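Local coordinates for amidohydrolase (Pseudomonas aeruginosa, PDB 2I5G), which belongs to the membrane dipeptidase family M19 and may hydrolyse dipeptides in a metal-dependent manner, at residues A[12-17]-A[244-249]; A[115-120]-A[158-163]; A[154-159]-A[177-182]. The protein carries 2 engineered substitutions. One frame throughout, in Å; residues are numbered along the deposited sequence.

Contact 1: A[12-17]-A[244-249]; sequences VIDGLI and IGIGTD
Asp-14 and Thr-248 meet where 13-17 and 246-249 run nearly parallel, as the first and last strands of a TIM barrel close the ring. Asp-14 leaves its backbone alongside the 244-249 segment, and a chi1 of -173°, CG anti to the backbone N, carries the carboxylate over to Thr-248, which it meets at about a right angle. Beyond CB, CG lies 3.6 Å from Thr-248 CG2. At the tip, Asp-14 OD1 accepts from Thr-248 OG1 at 2.5 Å, very short and uncertain as a distance, while Asp-14 OD2 takes a weak bond from Thr-248 N at 2.9 Å. Asp-14 OD2 also accepts from Leu-16 N, 3.0 Å away and above the carboxylate plane, an Asx turn that shapes the corner at Gly-15. Having no side chain, Gly-15 can bring its CA to 3.8 Å from that of Gly-247, and Gly-15 N bonds Ile-246 O. Farther along, Asp-249 N reaches Leu-16 O at 2.8 Å, and at the other end a water links Ile-13 O to Ile-246 N. The buried carboxylate is probably held in orientation by these bonds, tying the Asx turn of its own strand to the start of the loop after 244-246.

Contact 2: A[115-120]-A[158-163]; sequences IVQMCY and SHVGSK
Past the end of strand 113-117 the backbone swings close to the loop that leads into helix 162-171, with the CA atoms of Tyr-120 and His-159 5.3 Å apart and those of Cys-119 and Val-160 equally near. The touching parts belong to the beta-alpha loops after the fourth and fifth strands of a TIM barrel, and Gly-161 sits at the N-cap position of helix 162-171. His-159 is the hub. Its backbone N donates to Gln-117 OE1, a bond that should be read with caution because this oxygen is modelled too close to the imidazole. A glutamine suits the place chiefly because Gln-117 NE2 donates to the backbone O of Gln-93, while its long, extended chain can carry an acceptor to the His-159 loop. The amide stands roughly perpendicular to the His-159 ring.

Tyr-120 deals with a face of the same imidazole. Its CG lies anti to the backbone N (chi1 -166°), which swings the phenol back alongside His-159, the two side chains pointing the same way. Tyr-120 CE1 stands over the centre of the His-159 ring and is 3.7 Å from His-159 ND1, yet the planes are inclined by 38°, so the pair is oblique. Trp-44 meets the Tyr-120 ring edge-to-face. The imidazole is thus covered on one face by Tyr-120, and its NE2 is hydrogen-bonded to His-180 NE2.

On the side of Met-118 and Cys-119 the contact is apolar. Val-160, branched and compact, turns one methyl into the bend of the other loop: its CG2 lies 3.7 Å from CB of Met-118, a selenomethionine in this crystal, and 3.9 Å from Cys-119 CB.

Contact 3: A[154-159]-A[177-182]; sequences MCDLSH and CYSHCL
His-159 and His-180 share a hydrogen bond between their NE2 atoms, 2.8 Å apart, in which either could be the donor. The rings meet rim to rim with planes at 56°. A chi1 of +60° at His-180, with CG between the backbone N and the carbonyl carbon, turns its ring back toward Ser-158 and His-159.

Around this pair lies a shell of small polar residues that positions His-180. Ser-158 OG accepts from His-180 N at 2.8 Å in a nearly straight bond (168°), and Ser-158 CB rests over a face of the imidazole in a CH-pi contact, 3.8 Å from its centroid. At the other ring nitrogen, Ser-179 OG is 2.7 Å from His-180 ND1, a bond of undecided direction. Serines suit these places, since each is small enough to fit beside the ring yet carries a hydroxyl. Behind them stands Asp-156, whose OD1 accepts from Ser-179 N at 2.8 Å, met nearly along the C-O axis, and holds the backbone at the corner just before His-180.

The outermost layer is a single parallel beta bridge of Asp-156 with Cys-177: Cys-177 N donates to Cys-155 O (2.9 Å) and Leu-157 N to Cys-177 O (2.7 Å). Beside it, CB of Leu-157 packs obliquely against the Tyr-178 ring.

Strands 154-156 and 177-181 with helix 162-171 between them form a beta-alpha-beta crossover. That helix covers Leu-157 and Tyr-178, whereas Met-154 and Cys-177 meet Trp-315 of helix 304-323; strand 113-117 pairs with 154-156, and strand 207-210 with 177-181.

In the fold
All three contacts join parts of one eight-stranded TIM barrel: contact 1 closes it between first and last strands, contact 3 pairs the fifth with the sixth, and contact 2 ties the loops after the fourth and fifth. Contacts 2 and 3 share Ser-158 and His-159, their centres about 7 Å apart. Contact 1, centred about 10 Å from contact 3, touches it where Leu-16 CD2 lies 3.2 Å from His-180 NE2; contact 2 is farther, at about 16 Å. They thus converge on the C-terminal mouth of the barrel, where relatives in this family bind zinc. By inference from those relatives, His-159 and His-180 probably correspond to zinc-binding histidines, though no metal is observed here.

Contact 1: A[12-17]-A[244-249]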
loop_
_atom_site.group_PDB
_atom_site.type_symbol
_atom_site.label_atom_id
_atom_site.label_comp_id
_atom_site.label_asym_id
_atom_site.label_seq_id
_atom_site.Cartn_x
_atom_site.Cartn_y
_atom_site.Cartn_z
ATOM N N VAL A 12 3.644 -27.267 24.491
ATOM C CA VAL A 12 3.448 -25.854 24.770
ATOM C C VAL A 12 3.856 -25.069 23.535
ATOM O O VAL A 12 4.921 -25.296 22.956
ATOM C CB VAL A 12 4.246 -25.391 26.035
ATOM C CG1 VAL A 12 5.020 -26.559 26.631
ATOM C CG2 VAL A 12 5.167 -24.229 25.697
ATOM N N ILE A 13 2.984 -24.159 23.124
ATOM C CA ILE A 13 3.219 -23.347 21.945
ATOM C C ILE A 13 2.903 -21.897 22.236
ATOM O O ILE A 13 1.999 -21.604 23.016
ATOM C CB ILE A 13 2.344 -23.836 20.774
ATOM C CG1 ILE A 13 2.834 -25.217 20.323
ATOM C CG2 ILE A 13 2.370 -22.824 19.634
ATOM C CD1 ILE A 13 2.058 -25.815 19.176
ATOM N N ASP A 14 3.654 -20.993 21.614
ATOM C CA ASP A 14 3.438 -19.567 21.812
ATOM C C ASP A 14 3.122 -18.909 20.487
ATOM O O ASP A 14 3.916 -18.961 19.555
ATOM C CB ASP A 14 4.671 -18.916 22.438
ATOM C CG ASP A 14 4.435 -17.463 22.810
ATOM O OD1 ASP A 14 5.278 -16.899 23.542
ATOM O OD2 ASP A 14 3.413 -16.886 22.369
ATOM N N GLY A 15 1.952 -18.285 20.422
ATOM C CA GLY A 15 1.506 -17.633 19.205
ATOM C C GLY A 15 2.334 -16.468 18.691
ATOM O O GLY A 15 2.225 -16.116 17.516
ATOM N N LEU A 16 3.145 -15.852 19.546
ATOM C CA LEU A 16 3.959 -14.740 19.091
ATOM C C LEU A 16 5.152 -14.379 19.959
ATOM O O LEU A 16 5.025 -14.148 21.165
ATOM C CB LEU A 16 3.115 -13.485 18.920
ATOM C CG LEU A 16 3.879 -12.498 18.036
ATOM C CD1 LEU A 16 3.427 -12.695 16.594
ATOM C CD2 LEU A 16 3.631 -11.075 18.470
ATOM N N ILE A 17 6.309 -14.301 19.313
ATOM C CA ILE A 17 7.548 -13.948 19.978
ATOM C C ILE A 17 8.428 -13.122 19.034
ATOM O O ILE A 17 8.663 -13.519 17.896
ATOM C CB ILE A 17 8.301 -15.220 20.433
ATOM C CG1 ILE A 17 7.564 -15.855 21.611
ATOM C CG2 ILE A 17 9.729 -14.881 20.840
ATOM C CD1 ILE A 17 8.245 -17.096 22.179
ATOM N N ILE A 244 -9.037 -21.089 21.756
ATOM C CA ILE A 244 -8.190 -20.205 22.546
ATOM C C ILE A 244 -6.781 -20.767 22.749
ATOM O O ILE A 244 -6.596 -21.971 22.882
ATOM C CB ILE A 244 -8.832 -19.930 23.922
ATOM C CG1 ILE A 244 -8.057 -18.846 24.656
ATOM C CG2 ILE A 244 -8.850 -21.206 24.757
ATOM C CD1 ILE A 244 -8.615 -18.535 26.020
ATOM N N GLY A 245 -5.794 -19.879 22.773
ATOM C CA GLY A 245 -4.416 -20.296 22.956
ATOM C C GLY A 245 -3.549 -19.167 23.486
ATOM O O GLY A 245 -4.049 -18.091 23.824
ATOM N N ILE A 246 -2.242 -19.410 23.548
ATOM C CA ILE A 246 -1.303 -18.414 24.044
ATOM C C ILE A 246 -0.529 -17.690 22.947
ATOM O O ILE A 246 -0.134 -18.295 21.951
ATOM C CB ILE A 246 -0.295 -19.063 25.016
ATOM C CG1 ILE A 246 -1.022 -19.490 26.286
ATOM C CG2 ILE A 246 0.830 -18.089 25.360
ATOM C CD1 ILE A 246 -1.757 -18.354 26.983
ATOM N N GLY A 247 -0.330 -16.389 23.154
ATOM C CA GLY A 247 0.423 -15.539 22.239
ATOM C C GLY A 247 1.071 -14.442 23.083
ATOM O O GLY A 247 0.717 -13.265 22.982
ATOM N N THR A 248 2.021 -14.839 23.929
ATOM C CA THR A 248 2.700 -13.925 24.850
ATOM C C THR A 248 3.151 -12.589 24.283
ATOM O O THR A 248 2.933 -11.544 24.897
ATOM C CB THR A 248 3.939 -14.579 25.487
ATOM O OG1 THR A 248 5.001 -14.635 24.526
ATOM C CG2 THR A 248 3.612 -15.980 25.956
ATOM N N ASP A 249 3.795 -12.621 23.126
ATOM C CA ASP A 249 4.282 -11.399 22.515
ATOM C C ASP A 249 5.560 -11.002 23.255
ATOM O O ASP A 249 5.788 -9.830 23.540
ATOM C CB ASP A 249 3.215 -10.305 22.628
ATOM C CG ASP A 249 3.492 -9.111 21.733
ATOM O OD1 ASP A 249 4.213 -9.274 20.727
ATOM O OD2 ASP A 249 2.970 -8.009 22.025
HETATM O O HOH W 1 -0.505 -21.877 23.442
#

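Contact 2: A[115-120]-A[158-163]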
loop_
_atom_site.group_PDB
_atom_site.type_symbol
_atom_site.label_atom_id
_atom_site.label_comp_id
_atom_site.label_asym_id
_atom_site.label_seq_id
_atom_site.Cartn_x
_atom_site.Cartn_y
_atom_site.Cartn_z
ATOM N N ILE A 115 2.718 -18.323 8.982
ATOM C CA ILE A 115 1.693 -17.428 9.499
ATOM C C ILE A 115 2.002 -16.003 9.050
ATOM O O ILE A 115 3.134 -15.537 9.157
ATOM C CB ILE A 115 1.626 -17.478 11.048
ATOM C CG1 ILE A 115 1.408 -18.920 11.509
ATOM C CG2 ILE A 115 0.479 -16.605 11.552
ATOM C CD1 ILE A 115 1.225 -19.083 13.007
ATOM N N VAL A 116 0.994 -15.311 8.539
ATOM C CA VAL A 116 1.205 -13.951 8.085
ATOM C C VAL A 116 0.088 -13.027 8.523
ATOM O O VAL A 116 -1.082 -13.302 8.287
ATOM C CB VAL A 116 1.316 -13.892 6.551
ATOM C CG1 VAL A 116 1.475 -12.460 6.090
ATOM C CG2 VAL A 116 2.498 -14.725 6.091
ATOM N N GLN A 117 0.462 -11.933 9.175
ATOM C CA GLN A 117 -0.508 -10.946 9.617
ATOM C C GLN A 117 -0.828 -10.119 8.375
ATOM O O GLN A 117 0.074 -9.788 7.599
ATOM C CB GLN A 117 0.097 -10.061 10.711
ATOM C CG GLN A 117 -0.914 -9.194 11.423
ATOM C CD GLN A 117 -0.350 -8.521 12.660
ATOM O OE1 GLN A 117 -1.008 -8.473 13.699
ATOM N NE2 GLN A 117 0.864 -7.990 12.556
HETATM N N MSE A 118 -2.102 -9.795 8.180
HETATM C CA MSE A 118 -2.524 -9.032 7.012
HETATM C C MSE A 118 -1.954 -7.622 6.948
HETATM O O MSE A 118 -1.476 -7.186 5.904
HETATM C CB MSE A 118 -4.050 -8.969 6.950
HETATM C CG MSE A 118 -4.639 -9.609 5.706
HETATM SE SE MSE A 118 -3.876 -11.352 5.366
HETATM C CE MSE A 118 -4.253 -12.126 7.084
ATOM N N CYS A 119 -2.002 -6.907 8.063
ATOM C CA CYS A 119 -1.504 -5.543 8.089
ATOM C C CYS A 119 -0.812 -5.271 9.408
ATOM O O CYS A 119 -0.855 -6.099 10.321
ATOM C CB CYS A 119 -2.665 -4.564 7.928
ATOM S SG CYS A 119 -3.756 -4.905 6.519
ATOM N N TYR A 120 -0.181 -4.104 9.506
ATOM C CA TYR A 120 0.502 -3.712 10.729
ATOM C C TYR A 120 0.256 -2.249 11.084
ATOM O O TYR A 120 0.952 -1.360 10.599
ATOM C CB TYR A 120 2.009 -3.948 10.615
ATOM C CG TYR A 120 2.699 -3.871 11.958
ATOM C CD1 TYR A 120 2.601 -4.927 12.872
ATOM C CD2 TYR A 120 3.385 -2.722 12.348
ATOM C CE1 TYR A 120 3.161 -4.840 14.142
ATOM C CE2 TYR A 120 3.948 -2.620 13.618
ATOM C CZ TYR A 120 3.832 -3.683 14.512
ATOM O OH TYR A 120 4.372 -3.586 15.782
ATOM N N SER A 158 -4.206 -9.795 14.454
ATOM C CA SER A 158 -4.002 -9.079 15.715
ATOM C C SER A 158 -3.857 -7.559 15.567
ATOM O O SER A 158 -4.463 -6.799 16.320
ATOM C CB SER A 158 -2.775 -9.632 16.453
ATOM O OG SER A 158 -2.998 -10.961 16.893
ATOM N N HIS A 159 -3.058 -7.126 14.596
ATOM C CA HIS A 159 -2.808 -5.700 14.374
ATOM C C HIS A 159 -3.667 -5.078 13.264
ATOM O O HIS A 159 -3.516 -3.898 12.943
ATOM C CB HIS A 159 -1.315 -5.484 14.068
ATOM C CG HIS A 159 -0.401 -5.816 15.214
ATOM N ND1 HIS A 159 0.001 -4.879 16.141
ATOM C CD2 HIS A 159 0.184 -6.983 15.581
ATOM C CE1 HIS A 159 0.798 -5.452 17.028
ATOM N NE2 HIS A 159 0.925 -6.728 16.710
ATOM N N VAL A 160 -4.571 -5.866 12.683
ATOM C CA VAL A 160 -5.438 -5.356 11.625
ATOM C C VAL A 160 -6.687 -4.682 12.210
ATOM O O VAL A 160 -7.204 -5.098 13.248
ATOM C CB VAL A 160 -5.874 -6.487 10.660
ATOM C CG1 VAL A 160 -6.723 -5.909 9.533
ATOM C CG2 VAL A 160 -4.650 -7.187 10.089
ATOM N N GLY A 161 -7.153 -3.630 11.539
ATOM C CA GLY A 161 -8.327 -2.908 11.992
ATOM C C GLY A 161 -9.571 -3.768 11.904
ATOM O O GLY A 161 -9.542 -4.844 11.307
ATOM N N SER A 162 -10.671 -3.281 12.475
ATOM C CA SER A 162 -11.934 -4.026 12.494
ATOM C C SER A 162 -12.611 -4.231 11.135
ATOM O O SER A 162 -13.063 -5.331 10.838
ATOM C CB SER A 162 -12.913 -3.356 13.456
ATOM O OG SER A 162 -13.173 -2.028 13.050
ATOM N N LYS A 163 -12.688 -3.180 10.321
ATOM C CA LYS A 163 -13.301 -3.290 9.005
ATOM C C LYS A 163 -12.612 -4.343 8.154
ATOM O O LYS A 163 -13.258 -5.256 7.636
ATOM C CB LYS A 163 -13.258 -1.949 8.261
ATOM C CG LYS A 163 -14.485 -1.069 8.464
ATOM C CD LYS A 163 -14.528 -0.440 9.853
ATOM C CE LYS A 163 -13.574 0.749 9.965
ATOM N NZ LYS A 163 -13.959 1.877 9.064
#

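Contact 3: A[154-159]-A[177-182]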
loop_
_atom_site.group_PDB
_atom_site.type_symbol
_atom_site.label_atom_id
_atom_site.label_comp_id
_atom_site.label_asym_id
_atom_site.label_seq_id
_atom_site.Cartn_x
_atom_site.Cartn_y
_atom_site.Cartn_z
HETATM N N MSE A 154 -1.494 -19.317 7.267
HETATM C CA MSE A 154 -2.576 -18.803 8.087
HETATM C C MSE A 154 -2.640 -17.284 8.160
HETATM O O MSE A 154 -1.613 -16.609 8.284
HETATM C CB MSE A 154 -2.463 -19.386 9.490
HETATM C CG MSE A 154 -3.502 -18.868 10.454
HETATM SE SE MSE A 154 -3.600 -19.955 12.043
HETATM C CE MSE A 154 -5.486 -19.724 12.410
ATOM N N CYS A 155 -3.862 -16.758 8.084
ATOM C CA CYS A 155 -4.118 -15.321 8.147
ATOM C C CYS A 155 -4.190 -14.862 9.599
ATOM O O CYS A 155 -4.946 -15.416 10.401
ATOM C CB CYS A 155 -5.438 -14.989 7.455
ATOM S SG CYS A 155 -5.497 -15.356 5.684
ATOM N N ASP A 156 -3.400 -13.847 9.928
ATOM C CA ASP A 156 -3.358 -13.301 11.279
ATOM C C ASP A 156 -3.930 -11.887 11.228
ATOM O O ASP A 156 -3.710 -11.155 10.253
ATOM C CB ASP A 156 -1.911 -13.297 11.792
ATOM C CG ASP A 156 -1.792 -12.798 13.224
ATOM O OD1 ASP A 156 -2.643 -13.170 14.062
ATOM O OD2 ASP A 156 -0.836 -12.047 13.513
ATOM N N LEU A 157 -4.663 -11.504 12.276
ATOM C CA LEU A 157 -5.302 -10.194 12.312
ATOM C C LEU A 157 -5.141 -9.400 13.600
ATOM O O LEU A 157 -5.859 -8.421 13.815
ATOM C CB LEU A 157 -6.792 -10.354 12.026
ATOM C CG LEU A 157 -7.178 -11.073 10.732
ATOM C CD1 LEU A 157 -8.634 -11.474 10.819
ATOM C CD2 LEU A 157 -6.916 -10.186 9.520
ATOM N N SER A 158 -4.206 -9.795 14.454
ATOM C CA SER A 158 -4.002 -9.079 15.715
ATOM C C SER A 158 -3.857 -7.559 15.567
ATOM O O SER A 158 -4.463 -6.799 16.320
ATOM C CB SER A 158 -2.775 -9.632 16.453
ATOM O OG SER A 158 -2.998 -10.961 16.893
ATOM N N HIS A 159 -3.058 -7.126 14.596
ATOM C CA HIS A 159 -2.808 -5.700 14.374
ATOM C C HIS A 159 -3.667 -5.078 13.264
ATOM O O HIS A 159 -3.516 -3.898 12.943
ATOM C CB HIS A 159 -1.315 -5.484 14.068
ATOM C CG HIS A 159 -0.401 -5.816 15.214
ATOM N ND1 HIS A 159 0.001 -4.879 16.141
ATOM C CD2 HIS A 159 0.184 -6.983 15.581
ATOM C CE1 HIS A 159 0.798 -5.452 17.028
ATOM N NE2 HIS A 159 0.925 -6.728 16.710
ATOM N N CYS A 177 -6.768 -16.042 12.560
ATOM C CA CYS A 177 -6.515 -15.882 13.983
ATOM C C CYS A 177 -6.065 -14.502 14.413
ATOM O O CYS A 177 -5.705 -13.658 13.588
ATOM C CB CYS A 177 -5.435 -16.871 14.414
ATOM S SG CYS A 177 -3.799 -16.488 13.677
ATOM N N TYR A 178 -6.112 -14.298 15.726
ATOM C CA TYR A 178 -5.633 -13.084 16.371
ATOM C C TYR A 178 -4.543 -13.695 17.245
ATOM O O TYR A 178 -4.738 -13.886 18.446
ATOM C CB TYR A 178 -6.689 -12.442 17.272
ATOM C CG TYR A 178 -7.806 -11.706 16.565
ATOM C CD1 TYR A 178 -7.544 -10.855 15.491
ATOM C CD2 TYR A 178 -9.128 -11.833 16.999
ATOM C CE1 TYR A 178 -8.571 -10.148 14.865
ATOM C CE2 TYR A 178 -10.159 -11.132 16.383
ATOM C CZ TYR A 178 -9.874 -10.291 15.317
ATOM O OH TYR A 178 -10.896 -9.595 14.712
ATOM N N SER A 179 -3.413 -14.033 16.623
ATOM C CA SER A 179 -2.286 -14.657 17.312
ATOM C C SER A 179 -1.979 -14.062 18.676
ATOM O O SER A 179 -1.614 -14.787 19.598
ATOM C CB SER A 179 -1.026 -14.596 16.438
ATOM O OG SER A 179 -0.612 -13.259 16.217
ATOM N N HIS A 180 -2.125 -12.747 18.809
ATOM C CA HIS A 180 -1.844 -12.092 20.079
ATOM C C HIS A 180 -2.662 -10.824 20.316
ATOM O O HIS A 180 -2.406 -9.782 19.715
ATOM C CB HIS A 180 -0.342 -11.776 20.187
ATOM C CG HIS A 180 0.180 -10.864 19.116
ATOM N ND1 HIS A 180 0.230 -11.222 17.785
ATOM C CD2 HIS A 180 0.693 -9.612 19.185
ATOM C CE1 HIS A 180 0.751 -10.231 17.083
ATOM N NE2 HIS A 180 1.042 -9.243 17.908
ATOM N N CYS A 181 -3.647 -10.909 21.204
ATOM C CA CYS A 181 -4.482 -9.753 21.510
ATOM C C CYS A 181 -5.127 -9.870 22.886
ATOM O O CYS A 181 -5.017 -10.890 23.557
ATOM C CB CYS A 181 -5.575 -9.603 20.461
ATOM S SG CYS A 181 -6.752 -10.954 20.530
ATOM N N LEU A 182 -5.803 -8.808 23.297
ATOM C CA LEU A 182 -6.463 -8.777 24.587
ATOM C C LEU A 182 -7.856 -8.189 24.454
ATOM O O LEU A 182 -8.126 -7.417 23.537
ATOM C CB LEU A 182 -5.635 -7.961 25.573
ATOM C CG LEU A 182 -4.405 -8.693 26.103
ATOM C CD1 LEU A 182 -3.559 -7.756 26.961
ATOM C CD2 LEU A 182 -4.866 -9.899 26.908
#